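Local coordinates for DinB-like domain-containing protein (Enterococcus faecalis, PDB 3CEX), which is of unknown function but folds as a helical bundle of the DinB superfamily and assembles as a pair of identical subunits, at residues M4-Q8 and L122-E127; I41-L47 and Q161-R166; T51-D56 and Y110-V115. All coordinates share one frame; numbering follows the deposited sequence.

Helix 44-62 takes part in contacts 2 and 3, and helix 104-124 in contacts 1 and 3, so the three contacts sample one helical bundle along its length. Contact 3 is buried, its centre about 5 Å from that of the chain: a tyrosine, one alanine, two leucines and a serine join two helices, with an aspartate as polar anchor. Contacts 1 and 2 sit on opposite sides of the chain centre, their own centres about 31 Å apart. Each fixes a chain segment next to a helix start through a threonine hydroxyl given to a carbonyl, and each touches the second subunit. Contact 2 is buried, whereas contact 1 is partly open to solvent and uses a water.

Contact 1: M4-Q8 and L122-E127; sequences MKVTQ and LDQIKE
The type I turn from K5 to Q8, which leads the chain into helix 8-25, is tied by T7 to the far end of helix 104-124. T7 OG1 donates to L122 O over 2.7 Å. The hydroxyl approaches from above the carbonyl plane, 54° out of it, with a C=O...O angle of 122°, so the bond falls on the flank of the carbonyl and not on a lone pair. With chi1 at 59°, OG1 stands between the backbone N and the carbonyl carbon of T7, and this sets CG2 against the apolar side chains where helix 104-124 gives way to loop. T7 CG2 lies 3.7 Å from I125 CG2, the two side chains crossing at about a right angle, and 3.8 Å from L122 CD2.

A water adds a second link: it donates to T7 OG1 at 2.8 Å and to D123 OD1 at 2.6 Å. The T7 hydroxyl is therefore gripped twice, giving its proton to L122 O and accepting one from the water. In the four-helix bundle of the DinB superfamily this joins the start of the first long helix to the close of the third, while L122 and I125 also lean on L148 and R144 of the last long helix, 144-170.

K5, its chain bent at chi2, reaches along the outside and brings CE to 3.3 Å from D123 O. Within the turn Q8 N donates to K5 O over 3.2 Å. V6 CG1 packs 3.8 Å from E127 OE2, and the other carboxylate oxygen of E127, OE1, accepts from the backbone N of M4 in the second subunit. The reciprocal bond is made as well, from M4 N to E127 OE1 of that subunit.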
# COMPACT_ATOMS: atom_id res chain seq x y z
N MSE A 4 9.71 13.38 -18.37
CA MSE A 4 9.41 12.92 -17.03
C MSE A 4 10.42 11.86 -16.57
O MSE A 4 10.80 10.99 -17.33
CB MSE A 4 8.01 12.35 -16.99
CG MSE A 4 7.55 12.10 -15.58
SE MSE A 4 5.71 11.44 -15.51
CE MSE A 4 5.16 11.98 -17.27
N LYS A 5 10.81 11.95 -15.32
CA LYS A 5 11.63 10.94 -14.70
C LYS A 5 10.84 9.62 -14.55
O LYS A 5 9.63 9.64 -14.28
CB LYS A 5 12.11 11.41 -13.32
CG LYS A 5 13.53 11.95 -13.30
CD LYS A 5 13.63 13.40 -12.92
CE LYS A 5 15.11 13.74 -12.69
NZ LYS A 5 15.26 15.12 -12.18
N VAL A 6 11.55 8.49 -14.72
CA VAL A 6 10.95 7.16 -14.59
C VAL A 6 10.52 6.84 -13.13
O VAL A 6 9.73 5.93 -12.87
CB VAL A 6 11.86 6.04 -15.22
CG1 VAL A 6 12.20 6.37 -16.70
CG2 VAL A 6 13.12 5.84 -14.41
N THR A 7 11.05 7.60 -12.18
CA THR A 7 10.73 7.47 -10.77
C THR A 7 9.64 8.47 -10.29
O THR A 7 9.27 8.44 -9.11
CB THR A 7 12.01 7.71 -9.93
OG1 THR A 7 12.52 9.02 -10.21
CG2 THR A 7 13.12 6.62 -10.24
N GLN A 8 9.15 9.36 -11.15
CA GLN A 8 8.20 10.41 -10.68
C GLN A 8 6.89 9.81 -10.14
O GLN A 8 6.41 10.21 -9.05
CB GLN A 8 7.90 11.46 -11.76
CG GLN A 8 6.66 12.33 -11.42
CD GLN A 8 6.52 13.59 -12.27
OE1 GLN A 8 7.43 13.96 -13.01
NE2 GLN A 8 5.37 14.25 -12.17
N LEU A 122 15.32 9.32 -5.42
CA LEU A 122 14.54 9.01 -6.61
C LEU A 122 14.76 10.05 -7.70
O LEU A 122 14.78 9.73 -8.89
CB LEU A 122 13.03 8.90 -6.30
CG LEU A 122 12.62 7.59 -5.61
CD1 LEU A 122 11.14 7.60 -5.28
CD2 LEU A 122 12.94 6.43 -6.48
N ASP A 123 14.88 11.30 -7.29
CA ASP A 123 15.07 12.39 -8.23
C ASP A 123 16.47 12.42 -8.84
O ASP A 123 16.68 13.05 -9.88
CB ASP A 123 14.80 13.71 -7.53
CG ASP A 123 13.32 13.94 -7.28
OD1 ASP A 123 12.50 13.38 -8.07
OD2 ASP A 123 12.97 14.67 -6.29
N GLN A 124 17.43 11.76 -8.19
CA GLN A 124 18.82 11.81 -8.65
C GLN A 124 19.32 10.50 -9.25
O GLN A 124 20.31 10.50 -9.97
CB GLN A 124 19.74 12.28 -7.51
CG GLN A 124 19.42 13.71 -7.06
CD GLN A 124 20.26 14.16 -5.88
OE1 GLN A 124 19.72 14.46 -4.80
NE2 GLN A 124 21.57 14.22 -6.06
N ILE A 125 18.63 9.39 -9.00
CA ILE A 125 19.03 8.13 -9.60
C ILE A 125 18.93 8.25 -11.13
O ILE A 125 17.95 8.78 -11.64
CB ILE A 125 18.18 6.95 -9.05
CG1 ILE A 125 18.87 5.61 -9.33
CG2 ILE A 125 16.80 6.97 -9.61
CD1 ILE A 125 20.28 5.50 -8.72
N LYS A 126 19.97 7.80 -11.84
CA LYS A 126 19.96 7.68 -13.31
C LYS A 126 19.35 6.36 -13.73
O LYS A 126 19.50 5.34 -13.05
CB LYS A 126 21.38 7.86 -13.89
CG LYS A 126 21.77 9.33 -14.05
CD LYS A 126 23.28 9.56 -14.06
CE LYS A 126 23.86 9.79 -12.65
NZ LYS A 126 22.94 10.57 -11.71
N GLU A 127 18.65 6.39 -14.85
CA GLU A 127 17.86 5.27 -15.30
C GLU A 127 18.74 4.03 -15.59
O GLU A 127 18.30 2.90 -15.45
CB GLU A 127 17.09 5.71 -16.54
CG GLU A 127 16.07 4.74 -17.09
CD GLU A 127 15.72 5.06 -18.54
OE1 GLU A 127 15.80 4.13 -19.40
OE2 GLU A 127 15.39 6.25 -18.81
O HOH W 1 11.41 11.25 -8.99

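Contact 2: I41-L47 and Q161-R166; sequences IKSVTWL and QAVYTR. With ACY (acetic acid), chain C.
The N-terminal cap of helix 44-62 docks against helix 144-170, and T165 is the peg that holds it. T165 OG1 donates to K42 O over 2.7 Å, nearly along the C=O axis at 172°. The hydroxyl lies beside the backbone N of T165 (chi1 -68°), which sends CG2 to the other side of CB, 3.9 Å from V44 CG2. I41 CG2 packs 3.5 Å from T165 OG1. One turn back along helix 144-170, V44 CG2 rests 3.6 Å from A162 O, while L47 CD1 lies 3.7 Å from A162 CA and its other methyl faces the amide oxygen of Q161.

S43 OG accepts from W46 N at 2.9 Å, capping the helix start just beyond K42. K42 N in turn donates to Y164 OH of the second subunit, so the capped segment also lies at the dimer interface. On another side of helix 144-170, both terminal nitrogens of R166 grip an acetate, probably from the crystallisation liquor, edge-on, NH1 to OXT at 2.9 Å; NH1 also makes a salt bridge to the C-terminal carboxylate of K172. F21 of helix 8-25 covers L47 and A162, an apolar seam between helices of the kind expected inside a DinB-type four-helix bundle.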
# COMPACT_ATOMS: atom_id res chain seq x y z
N ILE A 41 -0.96 -7.28 15.56
CA ILE A 41 -1.43 -6.03 15.05
C ILE A 41 -0.59 -4.92 15.69
O ILE A 41 -0.70 -4.66 16.90
CB ILE A 41 -2.92 -5.83 15.37
CG1 ILE A 41 -3.76 -7.00 14.85
CG2 ILE A 41 -3.39 -4.47 14.82
CD1 ILE A 41 -3.67 -7.21 13.32
N LYS A 42 0.29 -4.34 14.90
CA LYS A 42 1.18 -3.26 15.33
C LYS A 42 0.43 -1.95 15.63
O LYS A 42 -0.62 -1.64 15.04
CB LYS A 42 2.28 -3.02 14.27
CG LYS A 42 3.16 -4.25 13.88
CD LYS A 42 4.08 -4.70 15.05
CE LYS A 42 5.25 -5.55 14.53
NZ LYS A 42 4.87 -6.97 14.20
N SER A 43 0.95 -1.19 16.59
CA SER A 43 0.48 0.16 16.87
C SER A 43 0.76 1.08 15.71
O SER A 43 1.64 0.80 14.88
CB SER A 43 1.18 0.72 18.12
OG SER A 43 2.56 0.96 17.93
N VAL A 44 0.01 2.17 15.64
CA VAL A 44 0.30 3.22 14.64
C VAL A 44 1.69 3.79 14.87
O VAL A 44 2.42 4.02 13.92
CB VAL A 44 -0.79 4.32 14.61
CG1 VAL A 44 -0.40 5.50 13.71
CG2 VAL A 44 -2.11 3.72 14.13
N THR A 45 2.10 3.96 16.12
CA THR A 45 3.47 4.41 16.41
C THR A 45 4.50 3.45 15.81
O THR A 45 5.43 3.90 15.10
CB THR A 45 3.74 4.55 17.90
OG1 THR A 45 2.96 5.62 18.44
CG2 THR A 45 5.24 4.84 18.17
N TRP A 46 4.33 2.15 16.03
CA TRP A 46 5.28 1.16 15.43
C TRP A 46 5.29 1.24 13.89
O TRP A 46 6.35 1.22 13.27
CB TRP A 46 4.95 -0.26 15.87
CG TRP A 46 6.01 -1.29 15.50
CD1 TRP A 46 6.97 -1.79 16.32
CD2 TRP A 46 6.22 -1.93 14.22
NE1 TRP A 46 7.75 -2.69 15.67
CE2 TRP A 46 7.33 -2.80 14.37
CE3 TRP A 46 5.57 -1.86 12.97
CZ2 TRP A 46 7.81 -3.60 13.31
CZ3 TRP A 46 6.07 -2.65 11.91
CH2 TRP A 46 7.18 -3.50 12.09
N LEU A 47 4.10 1.31 13.29
CA LEU A 47 3.97 1.35 11.82
C LEU A 47 4.64 2.57 11.20
O LEU A 47 5.32 2.46 10.18
CB LEU A 47 2.48 1.30 11.42
CG LEU A 47 1.85 -0.07 11.68
CD1 LEU A 47 0.33 -0.02 11.68
CD2 LEU A 47 2.38 -1.11 10.62
N GLN A 161 -2.33 -0.54 6.70
CA GLN A 161 -2.45 -1.23 8.00
C GLN A 161 -2.71 -0.23 9.12
O GLN A 161 -3.45 -0.51 10.06
CB GLN A 161 -1.19 -2.09 8.27
CG GLN A 161 -1.11 -3.30 7.37
CD GLN A 161 0.20 -4.10 7.49
OE1 GLN A 161 1.15 -3.64 8.12
NE2 GLN A 161 0.22 -5.31 6.91
N ALA A 162 -2.10 0.94 9.05
CA ALA A 162 -2.30 1.98 10.10
C ALA A 162 -3.75 2.41 10.24
O ALA A 162 -4.22 2.66 11.35
CB ALA A 162 -1.42 3.20 9.84
N VAL A 163 -4.46 2.48 9.12
CA VAL A 163 -5.91 2.76 9.14
C VAL A 163 -6.69 1.73 9.94
O VAL A 163 -7.56 2.07 10.74
CB VAL A 163 -6.45 2.81 7.72
CG1 VAL A 163 -7.97 2.90 7.74
CG2 VAL A 163 -5.82 3.99 6.95
N TYR A 164 -6.35 0.46 9.73
CA TYR A 164 -6.98 -0.65 10.44
C TYR A 164 -6.68 -0.64 11.94
O TYR A 164 -7.57 -0.82 12.75
CB TYR A 164 -6.65 -1.99 9.73
CG TYR A 164 -7.67 -2.39 8.67
CD1 TYR A 164 -8.48 -1.45 8.05
CD2 TYR A 164 -7.85 -3.70 8.29
CE1 TYR A 164 -9.45 -1.81 7.10
CE2 TYR A 164 -8.81 -4.06 7.37
CZ TYR A 164 -9.60 -3.10 6.77
OH TYR A 164 -10.56 -3.45 5.84
N THR A 165 -5.42 -0.46 12.31
CA THR A 165 -5.08 -0.36 13.72
C THR A 165 -5.85 0.79 14.38
O THR A 165 -6.34 0.67 15.50
CB THR A 165 -3.60 -0.08 13.91
OG1 THR A 165 -2.85 -1.23 13.50
CG2 THR A 165 -3.31 0.22 15.41
N ARG A 166 -5.92 1.93 13.70
CA ARG A 166 -6.69 3.08 14.19
C ARG A 166 -8.13 2.70 14.46
O ARG A 166 -8.67 2.99 15.54
CB ARG A 166 -6.64 4.25 13.19
CG ARG A 166 -7.30 5.56 13.66
CD ARG A 166 -7.74 6.43 12.47
NE ARG A 166 -8.90 5.91 11.76
CZ ARG A 166 -9.06 5.91 10.42
NH1 ARG A 166 -10.18 5.41 9.91
NH2 ARG A 166 -8.13 6.38 9.60
C ACY C . -10.07 5.99 6.20
O ACY C . -9.03 6.67 6.49
OXT ACY C . -10.82 5.46 7.07
CH3 ACY C . -10.44 5.79 4.74

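Contact 3: T51-D56 and Y110-V115; sequences TARELD and YLAASV
One face of the Y110 ring carries the A52 methyl, and at the ring's edge, in its plane, sits D56 OD2. A52 CB lies 3.9 Å from the centroid of the Y110 ring, a CH-pi contact displaced toward CD2 and CE2. Y110 OH donates over 2.7 Å to D56 OD2, which accepts with its anti lone pair, with carboxylate and ring planes 81° apart. Extending CG anti to the backbone N (chi1 -179°) carries the Y110 hydroxyl across to D56. D56 is braced in turn from the chain that follows its helix: OD1 accepts from L68 N, and OD2 takes W69 N as a second donor. The W69 and W74 rings meet Y110 too, and W69 makes a cation-pi contact with R53.

Helices 44-62 and 104-124 run in the same general direction here, their local axes 27° apart and 8.5 Å at closest approach. Parallel second and third helices, joined by a long connection, belong to the up-down-down-up DinB bundle. Between them S114 OG stands 3.0 Å from A52 O and 3.1 Å from Y110 O, a single proton within reach of two carbonyls. Toward the bundle interior, A52 CB meets L111 CD1 at 3.9 Å, and L55 CD1 lies alongside V115 CG2 at 4.1 Å. F21 of helix 8-25 packs on both T51 and L111.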
# COMPACT_ATOMS: atom_id res chain seq x y z
N THR A 51 8.06 2.42 9.04
CA THR A 51 8.06 2.93 7.68
C THR A 51 9.18 3.96 7.50
O THR A 51 9.92 3.87 6.54
CB THR A 51 6.69 3.50 7.30
OG1 THR A 51 5.74 2.42 7.38
CG2 THR A 51 6.68 4.13 5.86
N ALA A 52 9.31 4.91 8.42
CA ALA A 52 10.39 5.90 8.36
C ALA A 52 11.74 5.18 8.45
O ALA A 52 12.66 5.50 7.70
CB ALA A 52 10.25 6.93 9.46
N ARG A 53 11.84 4.21 9.34
CA ARG A 53 13.09 3.49 9.55
C ARG A 53 13.51 2.66 8.32
O ARG A 53 14.69 2.63 7.96
CB ARG A 53 12.95 2.62 10.82
CG ARG A 53 14.19 1.98 11.36
CD ARG A 53 15.05 2.90 12.17
NE ARG A 53 15.91 2.07 13.01
CZ ARG A 53 17.16 1.70 12.73
NH1 ARG A 53 17.78 2.11 11.63
NH2 ARG A 53 17.82 0.92 13.58
N GLU A 54 12.55 2.03 7.66
CA GLU A 54 12.87 1.19 6.54
C GLU A 54 13.25 2.00 5.27
O GLU A 54 14.14 1.59 4.53
CB GLU A 54 11.71 0.23 6.25
CG GLU A 54 11.99 -0.76 5.17
CD GLU A 54 12.88 -1.92 5.59
OE1 GLU A 54 13.65 -1.83 6.57
OE2 GLU A 54 12.81 -2.96 4.90
N LEU A 55 12.54 3.09 5.00
CA LEU A 55 12.96 4.05 3.95
C LEU A 55 14.37 4.58 4.21
O LEU A 55 15.24 4.60 3.33
CB LEU A 55 11.97 5.22 3.86
CG LEU A 55 10.53 4.91 3.38
CD1 LEU A 55 9.60 6.12 3.52
CD2 LEU A 55 10.55 4.38 1.94
N ASP A 56 14.58 5.08 5.43
CA ASP A 56 15.88 5.55 5.87
C ASP A 56 16.98 4.49 5.61
O ASP A 56 17.89 4.69 4.81
CB ASP A 56 15.80 5.92 7.37
CG ASP A 56 17.08 6.55 7.91
OD1 ASP A 56 17.95 7.00 7.12
OD2 ASP A 56 17.18 6.64 9.16
N TYR A 110 10.27 12.43 11.84
CA TYR A 110 11.18 11.41 11.32
C TYR A 110 10.66 10.84 9.99
O TYR A 110 11.42 10.64 9.04
CB TYR A 110 11.44 10.30 12.36
CG TYR A 110 12.39 9.21 11.90
CD1 TYR A 110 13.56 9.51 11.18
CD2 TYR A 110 12.16 7.90 12.21
CE1 TYR A 110 14.45 8.47 10.76
CE2 TYR A 110 13.02 6.89 11.81
CZ TYR A 110 14.16 7.17 11.08
OH TYR A 110 15.00 6.12 10.70
N LEU A 111 9.35 10.63 9.89
CA LEU A 111 8.79 10.20 8.60
C LEU A 111 9.01 11.24 7.49
O LEU A 111 9.37 10.88 6.37
CB LEU A 111 7.29 9.86 8.73
CG LEU A 111 6.61 9.24 7.49
CD1 LEU A 111 7.30 7.92 7.07
CD2 LEU A 111 5.09 8.96 7.82
N ALA A 112 8.80 12.51 7.80
CA ALA A 112 9.02 13.58 6.81
C ALA A 112 10.48 13.61 6.34
O ALA A 112 10.74 13.80 5.14
CB ALA A 112 8.62 14.97 7.39
N ALA A 113 11.42 13.43 7.28
CA ALA A 113 12.83 13.35 6.94
C ALA A 113 13.11 12.14 6.06
O ALA A 113 13.87 12.24 5.10
CB ALA A 113 13.71 13.33 8.18
N SER A 114 12.54 10.97 6.40
CA SER A 114 12.81 9.78 5.58
C SER A 114 12.16 9.83 4.19
O SER A 114 12.73 9.33 3.24
CB SER A 114 12.39 8.51 6.32
OG SER A 114 13.08 8.47 7.54
N VAL A 115 10.97 10.40 4.09
CA VAL A 115 10.33 10.62 2.79
C VAL A 115 11.15 11.58 1.94
O VAL A 115 11.36 11.31 0.76
CB VAL A 115 8.85 11.09 2.95
CG1 VAL A 115 8.27 11.55 1.61
CG2 VAL A 115 8.02 9.95 3.56